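Local coordinates for putative histidinol-phosphate aminotransferase (Burkholderia pseudomallei, PDB 3P1T), which probably catalyses the pyridoxal-phosphate-dependent transfer of an amino group from histidinol phosphate to 2-oxoglutarate in histidine biosynthesis, at residues A[279-284]-A[307-312]; A[292-297]-A[327-332]. All blocks are in the same frame, centred on the assembly; numbering follows the deposited sequence.

Interaction 1 of 2, residues A[279-284]-A[307-312]; sequences FVLVEN and FGLHHH
His312 lays its side chain across Leu281 and Val282, and nearly every atom of it meets something. Its CB lies beside Val282 O and also rests on Leu281 CD1, 4.0 Å away. Because CG is anti to the carbonyl carbon (chi1 -77°), the imidazole stands over residues 281 to 283. CD2 then packs against Leu281 CD2 at 3.8 Å, the two side chains crossing obliquely. At the tip, NE2 lies 3.9 Å from Glu283 CG, where the glutamate runs alongside the ring in the same direction; its OE1 makes a long, weak ion pair with Arg271. On the other rim of the ring, ND1 donates to His310 O at 3.2 Å, a nearly straight bond (160° at the hydrogen) that lies in the ring plane and fixes the ring's rotation. Leu309 CD2 sits over one face of the ring, toward its rim. Histidine suits this half-buried place, since one edge is polar enough to hold the loop while its carbons pack on leucines.

Here the loop 307-311 enters strand 312-316, the antiparallel neighbour of strand 279-283 in the small mixed sheet of this fold-type I aminotransferase. Glu283 and His312 form a non-hydrogen-bonded pair, flanked by the backbone pairing of Val282 with Ile313 and by Asn284 N donating to His311 O at 2.9 Å. His312 CA also approaches Val282 O, 3.3 Å away, in a CA-H...O contact.

Midway along the loop, the buried Leu309 meets Leu281, CD1 on CD2 at 3.8 Å. Asn284 follows the strand; its side-chain OD1 bonds to Thr290 OG1 in the next helix and its ND2 to Gly287 O, and ND2 also donates to a water, 3.1 Å away, that bonds weakly to His312 O.

Interaction 2 of 2, residues A[292-297]-A[327-332]; sequences RFLRER and LAALAE
Glu332 OE2 accepts from Arg297 NH2 at 3.0 Å, and Glu332 OE1 accepts from Arg297 NE at 3.1 Å, so the carboxylate is gripped side-on, one oxygen to each nitrogen. Both bonds are fairly straight, yet the arginine comes from above the carboxylate plane, the two flat groups being turned 60° apart. Glu332 reaches across because CG is anti to its backbone N (chi1 -173°) and the chain runs extended beyond it. The third guanidinium nitrogen, Arg297 NH1, turns back to donate to Phe293 O at 3.0 Å and makes a long ion pair with Glu296. Arginine suits this helix end: a single planar group serves the partner helix and a carbonyl of its own last turn.

Phe293 forms the floor of this bridge. Its CE2 lies over the centre of the guanidinium, while at its edge CE1 meets Ala329 O, 3.2 Å away and near the ring plane. CZ lies 4.0 Å from Glu332 CD, in an oblique approach, so the ring backs the guanidinium with a face and touches the glutamate near its rim; the ring of Tyr333 also meets it.

Deeper in, Leu294 CD2 touches Ala329 CB at 3.8 Å and Leu330 CD2 at 3.9 Å. Ala329 points toward the other helix, and its methyl is small enough to meet Leu294 CD2 and, more loosely, the Phe293 ring edge. Leu294 also packs on Ile299 and Val301 of strand 299-303, and Leu330 on Leu265 of helix 244-267.

With short-segment axes 10.5 Å apart and running at 132°, helix 320-333 packs beside helix 288-296, which links the parallel strands 279-283 and 299-303 in a beta-alpha-beta crossover of the small alpha/beta domain, as in fold-type I aminotransferases.

How the interactions relate
Both contacts build the same small domain, the first within its sheet and the second in the helical layer that packs on it. The chain alternates between them: strand 279-283 of interaction 1 leads through a short turn into helix 288-296 of interaction 2. Their centres lie 16 Å apart and their nearest atoms about 6 Å, so they do not touch. Each is partly buried, with leucines buried in both and most of the charged or imidazole groups nearer the surface. Interaction 1 relies on main-chain pairing and an imidazole that ties down its own loop; interaction 2, farther from the chain's centre, joins its helices mainly through side chains, ending in a charged pair at the rim.

Interaction 1 of 2, residues A[279-284]-A[307-312]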
loop_
_atom_site.group_PDB
_atom_site.type_symbol
_atom_site.label_atom_id
_atom_site.label_comp_id
_atom_site.label_asym_id
_atom_site.label_seq_id
_atom_site.Cartn_x
_atom_site.Cartn_y
_atom_site.Cartn_z
ATOM N N PHE A 279 2.341 -12.450 23.886
ATOM C CA PHE A 279 1.015 -12.583 24.478
ATOM C C PHE A 279 0.875 -13.934 25.136
ATOM O O PHE A 279 1.738 -14.782 24.926
ATOM C CB PHE A 279 -0.075 -12.403 23.389
ATOM C CG PHE A 279 0.035 -13.362 22.225
ATOM C CD1 PHE A 279 -0.371 -14.686 22.351
ATOM C CD2 PHE A 279 0.560 -12.948 21.013
ATOM C CE1 PHE A 279 -0.221 -15.583 21.293
ATOM C CE2 PHE A 279 0.671 -13.838 19.941
ATOM C CZ PHE A 279 0.279 -15.146 20.088
ATOM N N VAL A 280 -0.231 -14.168 25.880
ATOM C CA VAL A 280 -0.509 -15.474 26.499
ATOM C C VAL A 280 -1.977 -15.845 26.253
ATOM O O VAL A 280 -2.858 -14.973 26.335
ATOM C CB VAL A 280 -0.159 -15.572 28.010
ATOM C CG1 VAL A 280 1.353 -15.587 28.239
ATOM C CG2 VAL A 280 -0.847 -14.484 28.839
ATOM N N LEU A 281 -2.238 -17.140 25.917
ATOM C CA LEU A 281 -3.601 -17.637 25.747
ATOM C C LEU A 281 -4.075 -18.179 27.091
ATOM O O LEU A 281 -3.379 -18.997 27.695
ATOM C CB LEU A 281 -3.699 -18.685 24.644
ATOM C CG LEU A 281 -5.122 -19.090 24.232
ATOM C CD1 LEU A 281 -5.795 -18.006 23.390
ATOM C CD2 LEU A 281 -5.101 -20.371 23.456
ATOM N N VAL A 282 -5.221 -17.672 27.590
ATOM C CA VAL A 282 -5.788 -18.048 28.889
ATOM C C VAL A 282 -7.185 -18.660 28.691
ATOM O O VAL A 282 -7.964 -18.144 27.886
ATOM C CB VAL A 282 -5.834 -16.823 29.848
ATOM C CG1 VAL A 282 -6.343 -17.215 31.234
ATOM C CG2 VAL A 282 -4.464 -16.173 29.965
ATOM N N GLU A 283 -7.493 -19.755 29.431
ATOM C CA GLU A 283 -8.809 -20.407 29.419
ATOM C C GLU A 283 -9.851 -19.477 30.008
ATOM O O GLU A 283 -9.609 -18.863 31.061
ATOM C CB GLU A 283 -8.813 -21.739 30.177
ATOM C CG GLU A 283 -8.130 -22.893 29.462
ATOM C CD GLU A 283 -8.294 -24.264 30.096
ATOM O OE1 GLU A 283 -9.186 -24.436 30.962
ATOM O OE2 GLU A 283 -7.536 -25.180 29.702
ATOM N N ASN A 284 -11.003 -19.352 29.327
ATOM C CA ASN A 284 -12.073 -18.475 29.785
ATOM C C ASN A 284 -13.454 -19.148 29.629
ATOM O O ASN A 284 -14.251 -18.760 28.778
ATOM C CB ASN A 284 -12.028 -17.142 29.028
ATOM C CG ASN A 284 -13.054 -16.148 29.508
ATOM O OD1 ASN A 284 -13.384 -16.072 30.706
ATOM N ND2 ASN A 284 -13.620 -15.412 28.564
ATOM N N PHE A 307 -10.462 -16.568 16.352
ATOM C CA PHE A 307 -9.529 -17.519 15.754
ATOM C C PHE A 307 -10.016 -18.979 15.893
ATOM O O PHE A 307 -9.288 -19.888 15.518
ATOM C CB PHE A 307 -8.149 -17.362 16.404
ATOM C CG PHE A 307 -7.698 -15.927 16.477
ATOM C CD1 PHE A 307 -7.185 -15.285 15.358
ATOM C CD2 PHE A 307 -7.805 -15.207 17.661
ATOM C CE1 PHE A 307 -6.795 -13.941 15.419
ATOM C CE2 PHE A 307 -7.408 -13.868 17.724
ATOM C CZ PHE A 307 -6.905 -13.244 16.602
ATOM N N GLY A 308 -11.244 -19.179 16.366
ATOM C CA GLY A 308 -11.845 -20.502 16.512
ATOM C C GLY A 308 -11.662 -21.114 17.883
ATOM O O GLY A 308 -12.090 -22.255 18.126
ATOM N N LEU A 309 -11.003 -20.360 18.789
ATOM C CA LEU A 309 -10.764 -20.791 20.160
ATOM C C LEU A 309 -11.695 -20.053 21.105
ATOM O O LEU A 309 -11.250 -19.219 21.899
ATOM C CB LEU A 309 -9.309 -20.592 20.563
ATOM C CG LEU A 309 -8.379 -21.718 20.247
ATOM C CD1 LEU A 309 -6.948 -21.251 20.304
ATOM C CD2 LEU A 309 -8.597 -22.893 21.175
ATOM N N HIS A 310 -12.996 -20.378 21.031
ATOM C CA HIS A 310 -14.019 -19.797 21.891
ATOM C C HIS A 310 -13.737 -20.162 23.325
ATOM O O HIS A 310 -13.119 -21.206 23.588
ATOM C CB HIS A 310 -15.410 -20.275 21.478
ATOM C CG HIS A 310 -15.708 -19.960 20.060
ATOM N ND1 HIS A 310 -15.373 -20.843 19.038
ATOM C CD2 HIS A 310 -16.225 -18.834 19.517
ATOM C CE1 HIS A 310 -15.700 -20.226 17.913
ATOM N NE2 HIS A 310 -16.230 -19.023 18.150
ATOM N N HIS A 311 -14.165 -19.297 24.252
ATOM C CA HIS A 311 -13.996 -19.493 25.686
ATOM C C HIS A 311 -12.487 -19.567 26.041
ATOM O O HIS A 311 -12.041 -20.367 26.874
ATOM C CB HIS A 311 -14.780 -20.718 26.195
ATOM C CG HIS A 311 -16.253 -20.535 26.021
ATOM N ND1 HIS A 311 -17.031 -19.837 26.947
ATOM C CD2 HIS A 311 -17.027 -20.865 24.965
ATOM C CE1 HIS A 311 -18.254 -19.800 26.430
ATOM N NE2 HIS A 311 -18.305 -20.423 25.251
ATOM N N HIS A 312 -11.734 -18.657 25.408
ATOM C CA HIS A 312 -10.314 -18.365 25.577
ATOM C C HIS A 312 -10.101 -16.882 25.375
ATOM O O HIS A 312 -10.850 -16.262 24.611
ATOM C CB HIS A 312 -9.434 -19.167 24.603
ATOM C CG HIS A 312 -9.220 -20.603 24.948
ATOM N ND1 HIS A 312 -10.103 -21.578 24.537
ATOM C CD2 HIS A 312 -8.173 -21.195 25.575
ATOM C CE1 HIS A 312 -9.596 -22.724 24.970
ATOM N NE2 HIS A 312 -8.434 -22.542 25.598
HETATM O O HOH W 1 -14.069 -15.942 25.507
#

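Interaction 2 of 2, residues A[292-297]-A[327-332]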
loop_
_atom_site.group_PDB
_atom_site.type_symbol
_atom_site.label_atom_id
_atom_site.label_comp_id
_atom_site.label_asym_id
_atom_site.label_seq_id
_atom_site.Cartn_x
_atom_site.Cartn_y
_atom_site.Cartn_z
ATOM N N ARG A 292 -16.604 -8.305 29.775
ATOM C CA ARG A 292 -17.466 -7.248 30.310
ATOM C C ARG A 292 -16.868 -6.697 31.626
ATOM O O ARG A 292 -16.795 -5.475 31.785
ATOM C CB ARG A 292 -18.885 -7.804 30.511
ATOM C CG ARG A 292 -19.919 -6.794 30.978
ATOM C CD ARG A 292 -21.352 -7.311 30.884
ATOM N NE ARG A 292 -21.620 -8.521 31.677
ATOM C CZ ARG A 292 -21.792 -9.741 31.163
ATOM N NH1 ARG A 292 -21.732 -9.931 29.849
ATOM N NH2 ARG A 292 -22.033 -10.775 31.958
ATOM N N PHE A 293 -16.401 -7.597 32.530
ATOM C CA PHE A 293 -15.740 -7.275 33.803
ATOM C C PHE A 293 -14.481 -6.414 33.584
ATOM O O PHE A 293 -14.299 -5.399 34.254
ATOM C CB PHE A 293 -15.359 -8.577 34.535
ATOM C CG PHE A 293 -14.561 -8.409 35.812
ATOM C CD1 PHE A 293 -13.171 -8.381 35.784
ATOM C CD2 PHE A 293 -15.200 -8.322 37.045
ATOM C CE1 PHE A 293 -12.439 -8.214 36.959
ATOM C CE2 PHE A 293 -14.464 -8.207 38.226
ATOM C CZ PHE A 293 -13.089 -8.134 38.175
ATOM N N LEU A 294 -13.607 -6.853 32.677
ATOM C CA LEU A 294 -12.370 -6.174 32.329
ATOM C C LEU A 294 -12.652 -4.834 31.616
ATOM O O LEU A 294 -11.914 -3.884 31.873
ATOM C CB LEU A 294 -11.472 -7.074 31.452
ATOM C CG LEU A 294 -10.877 -8.336 32.111
ATOM C CD1 LEU A 294 -10.107 -9.166 31.099
ATOM C CD2 LEU A 294 -9.978 -7.993 33.309
ATOM N N ARG A 295 -13.696 -4.743 30.736
ATOM C CA ARG A 295 -14.047 -3.482 30.059
ATOM C C ARG A 295 -14.527 -2.448 31.074
ATOM O O ARG A 295 -14.251 -1.258 30.899
ATOM C CB ARG A 295 -15.110 -3.665 28.966
ATOM C CG ARG A 295 -14.599 -4.328 27.679
ATOM C CD ARG A 295 -15.617 -4.260 26.548
ATOM N NE ARG A 295 -16.905 -4.854 26.917
ATOM C CZ ARG A 295 -17.280 -6.089 26.605
ATOM N NH1 ARG A 295 -16.481 -6.872 25.886
ATOM N NH2 ARG A 295 -18.465 -6.545 26.991
ATOM N N GLU A 296 -15.214 -2.898 32.148
ATOM C CA GLU A 296 -15.673 -2.014 33.224
ATOM C C GLU A 296 -14.488 -1.377 33.934
ATOM O O GLU A 296 -14.602 -0.262 34.443
ATOM C CB GLU A 296 -16.531 -2.777 34.245
ATOM C CG GLU A 296 -17.989 -2.964 33.865
ATOM C CD GLU A 296 -18.768 -3.903 34.773
ATOM O OE1 GLU A 296 -18.564 -3.862 36.012
ATOM O OE2 GLU A 296 -19.611 -4.659 34.238
ATOM N N ARG A 297 -13.342 -2.083 33.955
ATOM C CA ARG A 297 -12.125 -1.626 34.625
ATOM C C ARG A 297 -11.125 -1.062 33.626
ATOM O O ARG A 297 -9.942 -0.935 33.945
ATOM C CB ARG A 297 -11.506 -2.777 35.418
ATOM C CG ARG A 297 -12.290 -3.049 36.670
ATOM C CD ARG A 297 -12.274 -4.505 37.073
ATOM N NE ARG A 297 -13.104 -4.727 38.256
ATOM C CZ ARG A 297 -14.425 -4.885 38.228
ATOM N NH1 ARG A 297 -15.078 -4.870 37.071
ATOM N NH2 ARG A 297 -15.099 -5.082 39.352
ATOM N N LEU A 327 -3.257 -7.797 35.998
ATOM C CA LEU A 327 -3.114 -8.786 37.067
ATOM C C LEU A 327 -3.996 -8.427 38.279
ATOM O O LEU A 327 -4.604 -9.332 38.856
ATOM C CB LEU A 327 -1.641 -8.941 37.493
ATOM C CG LEU A 327 -0.698 -9.599 36.459
ATOM C CD1 LEU A 327 0.729 -9.524 36.912
ATOM C CD2 LEU A 327 -1.069 -11.049 36.166
ATOM N N ALA A 328 -4.123 -7.126 38.614
ATOM C CA ALA A 328 -4.942 -6.683 39.753
ATOM C C ALA A 328 -6.429 -6.941 39.485
ATOM O O ALA A 328 -7.133 -7.404 40.380
ATOM C CB ALA A 328 -4.703 -5.214 40.046
ATOM N N ALA A 329 -6.881 -6.713 38.243
ATOM C CA ALA A 329 -8.266 -6.953 37.825
ATOM C C ALA A 329 -8.610 -8.440 37.825
ATOM O O ALA A 329 -9.663 -8.791 38.340
ATOM C CB ALA A 329 -8.511 -6.376 36.443
ATOM N N LEU A 330 -7.735 -9.313 37.272
ATOM C CA LEU A 330 -8.008 -10.753 37.236
ATOM C C LEU A 330 -7.752 -11.379 38.625
ATOM O O LEU A 330 -8.289 -12.458 38.901
ATOM C CB LEU A 330 -7.225 -11.485 36.131
ATOM C CG LEU A 330 -7.687 -11.192 34.688
ATOM C CD1 LEU A 330 -6.768 -11.829 33.679
ATOM C CD2 LEU A 330 -9.096 -11.669 34.439
ATOM N N ALA A 331 -6.999 -10.700 39.517
ATOM C CA ALA A 331 -6.875 -11.188 40.895
ATOM C C ALA A 331 -8.229 -11.018 41.582
ATOM O O ALA A 331 -8.719 -11.952 42.225
ATOM C CB ALA A 331 -5.775 -10.457 41.649
ATOM N N GLU A 332 -8.879 -9.851 41.342
ATOM C CA GLU A 332 -10.206 -9.498 41.849
ATOM C C GLU A 332 -11.273 -10.455 41.280
ATOM O O GLU A 332 -12.128 -10.919 42.035
ATOM C CB GLU A 332 -10.537 -8.036 41.491
ATOM C CG GLU A 332 -11.821 -7.498 42.106
ATOM C CD GLU A 332 -12.355 -6.190 41.548
ATOM O OE1 GLU A 332 -11.589 -5.430 40.906
ATOM O OE2 GLU A 332 -13.559 -5.922 41.765
#